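Local coordinates for protein kappa-carrageenase (Pseudoalteromonas carrageenovora, PDB 1DYP) that cleaves internal beta-1,4 linkages between D-galactose 4-sulfate and 3,6-anhydro-D-galactose in kappa-carrageenan through its glycoside hydrolase family 16 catalytic domain, at residues V197-K201 / D202-W206. The protein carries 1 engineered substitution. Residues are numbered along the deposited sequence; the frame is centred on the assembly and turned at random.
Sequences VNVTK and DKITW
Thr200 and Lys203 close a tight beta hairpin whose two-residue turn is Lys201-Asp202. Thr200 N donates to Lys203 O at 2.9 Å, while the hydroxyl reaches forward across the turn: with OG1 between the backbone N and the carbonyl carbon (chi1 75°), it accepts the N-H of Lys203 (OG1 to N 2.8 Å) and, less straight (N-H...O angle 139°), that of Asp202 (OG1 to N 3.1 Å). A valine here would probably leave the amides of Asp202 and Lys203 without their shared acceptor and free the tight bend to shift. Asp202, exposed, lays its carboxylate beside the aliphatic start of Lys201, OD2 3.8 Å from CG, although the two charges stay apart.

Farther along the ladder, Asn198 and Thr205 form an antiparallel hydrogen-bonded pair, and a water joins Asn198 O to Thr205 OG1. On the other face Val197 packs against Ile204 and Trp206. Its CG2 lies 3.5 Å from CG2 of Ile204, side by side, and also sits over the five-membered ring of Trp206 in a CH-pi contact, 3.9 Å from the centroid and almost on the ring normal.

Trp206 NE1 is hydrogen-bonded to the backbone O of the active-site residue Asp139, at the end of strand 133-139. The hairpin lies between strands 98-105 and 211-217 in the family 16 beta-sandwich, Lys203 forming a salt bridge with Asp217, and Leu156 of strand 151-162 packs on Ile204 and Trp206.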
loop_
_atom_site.group_PDB
_atom_site.type_symbol
_atom_site.label_atom_id
_atom_site.label_comp_id
_atom_site.label_asym_id
_atom_site.label_seq_id
_atom_site.Cartn_x
_atom_site.Cartn_y
_atom_site.Cartn_z
ATOM N N VAL A 197 -0.092 -4.858 -10.993
ATOM C CA VAL A 197 -0.160 -6.227 -10.538
ATOM C C VAL A 197 -1.365 -6.892 -11.175
ATOM O O VAL A 197 -2.423 -6.280 -11.326
ATOM C CB VAL A 197 -0.272 -6.318 -8.993
ATOM C CG1 VAL A 197 -1.629 -5.822 -8.524
ATOM C CG2 VAL A 197 -0.031 -7.752 -8.546
ATOM N N ASN A 198 -1.182 -8.133 -11.602
ATOM C CA ASN A 198 -2.276 -8.879 -12.183
ATOM C C ASN A 198 -2.608 -9.940 -11.156
ATOM O O ASN A 198 -1.753 -10.743 -10.777
ATOM C CB ASN A 198 -1.872 -9.531 -13.501
ATOM C CG ASN A 198 -3.047 -10.180 -14.193
ATOM O OD1 ASN A 198 -4.159 -9.660 -14.147
ATOM N ND2 ASN A 198 -2.809 -11.310 -14.849
ATOM N N VAL A 199 -3.850 -9.928 -10.695
ATOM C CA VAL A 199 -4.295 -10.878 -9.692
ATOM C C VAL A 199 -5.335 -11.831 -10.262
ATOM O O VAL A 199 -6.348 -11.399 -10.808
ATOM C CB VAL A 199 -4.921 -10.141 -8.481
ATOM C CG1 VAL A 199 -5.253 -11.126 -7.377
ATOM C CG2 VAL A 199 -3.964 -9.065 -7.973
ATOM N N THR A 200 -5.067 -13.129 -10.148
ATOM C CA THR A 200 -6.003 -14.153 -10.602
ATOM C C THR A 200 -6.171 -15.078 -9.404
ATOM O O THR A 200 -5.466 -14.933 -8.406
ATOM C CB THR A 200 -5.460 -14.973 -11.792
ATOM O OG1 THR A 200 -4.464 -15.894 -11.331
ATOM C CG2 THR A 200 -4.856 -14.054 -12.841
ATOM N N LYS A 201 -7.097 -16.025 -9.480
ATOM C CA LYS A 201 -7.280 -16.922 -8.351
ATOM C C LYS A 201 -6.062 -17.811 -8.144
ATOM O O LYS A 201 -5.864 -18.346 -7.055
ATOM C CB LYS A 201 -8.520 -17.796 -8.542
ATOM C CG LYS A 201 -8.548 -18.583 -9.835
ATOM C CD LYS A 201 -9.700 -19.582 -9.829
ATOM C CE LYS A 201 -11.000 -18.945 -9.351
ATOM N NZ LYS A 201 -11.439 -17.798 -10.196
ATOM N N ASP A 202 -5.234 -17.945 -9.176
ATOM C CA ASP A 202 -4.058 -18.806 -9.095
ATOM C C ASP A 202 -2.701 -18.118 -8.996
ATOM O O ASP A 202 -1.770 -18.669 -8.400
ATOM C CB ASP A 202 -4.020 -19.750 -10.297
ATOM C CG ASP A 202 -5.286 -20.568 -10.434
ATOM O OD1 ASP A 202 -5.697 -21.189 -9.434
ATOM O OD2 ASP A 202 -5.863 -20.593 -11.541
ATOM N N LYS A 203 -2.578 -16.929 -9.577
ATOM C CA LYS A 203 -1.295 -16.230 -9.579
ATOM C C LYS A 203 -1.385 -14.734 -9.337
ATOM O O LYS A 203 -2.422 -14.112 -9.559
ATOM C CB LYS A 203 -0.595 -16.433 -10.926
ATOM C CG LYS A 203 -0.443 -17.876 -11.364
ATOM C CD LYS A 203 0.705 -18.569 -10.659
ATOM C CE LYS A 203 0.803 -20.010 -11.130
ATOM N NZ LYS A 203 1.967 -20.710 -10.547
ATOM N N ILE A 204 -0.272 -14.165 -8.884
ATOM C CA ILE A 204 -0.157 -12.735 -8.656
ATOM C C ILE A 204 1.151 -12.366 -9.350
ATOM O O ILE A 204 2.205 -12.931 -9.048
ATOM C CB ILE A 204 -0.075 -12.395 -7.153
ATOM C CG1 ILE A 204 -1.288 -12.980 -6.427
ATOM C CG2 ILE A 204 -0.041 -10.877 -6.961
ATOM C CD1 ILE A 204 -1.237 -12.834 -4.925
ATOM N N THR A 205 1.070 -11.444 -10.302
ATOM C CA THR A 205 2.232 -11.021 -11.070
ATOM C C THR A 205 2.395 -9.512 -10.980
ATOM O O THR A 205 1.468 -8.762 -11.276
ATOM C CB THR A 205 2.076 -11.423 -12.545
ATOM O OG1 THR A 205 1.832 -12.832 -12.622
ATOM C CG2 THR A 205 3.337 -11.080 -13.337
ATOM N N TRP A 206 3.582 -9.076 -10.572
ATOM C CA TRP A 206 3.876 -7.654 -10.411
ATOM C C TRP A 206 4.659 -7.079 -11.583
ATOM O O TRP A 206 5.515 -7.750 -12.161
ATOM C CB TRP A 206 4.682 -7.425 -9.134
ATOM C CG TRP A 206 3.940 -7.615 -7.839
ATOM C CD1 TRP A 206 3.491 -6.628 -7.010
ATOM C CD2 TRP A 206 3.683 -8.855 -7.160
ATOM N NE1 TRP A 206 2.988 -7.169 -5.852
ATOM C CE2 TRP A 206 3.092 -8.534 -5.916
ATOM C CE3 TRP A 206 3.899 -10.204 -7.475
ATOM C CZ2 TRP A 206 2.717 -9.513 -4.983
ATOM C CZ3 TRP A 206 3.524 -11.183 -6.541
ATOM C CH2 TRP A 206 2.943 -10.826 -5.313
HETATM O O HOH W 1 -0.925 -13.117 -12.338
#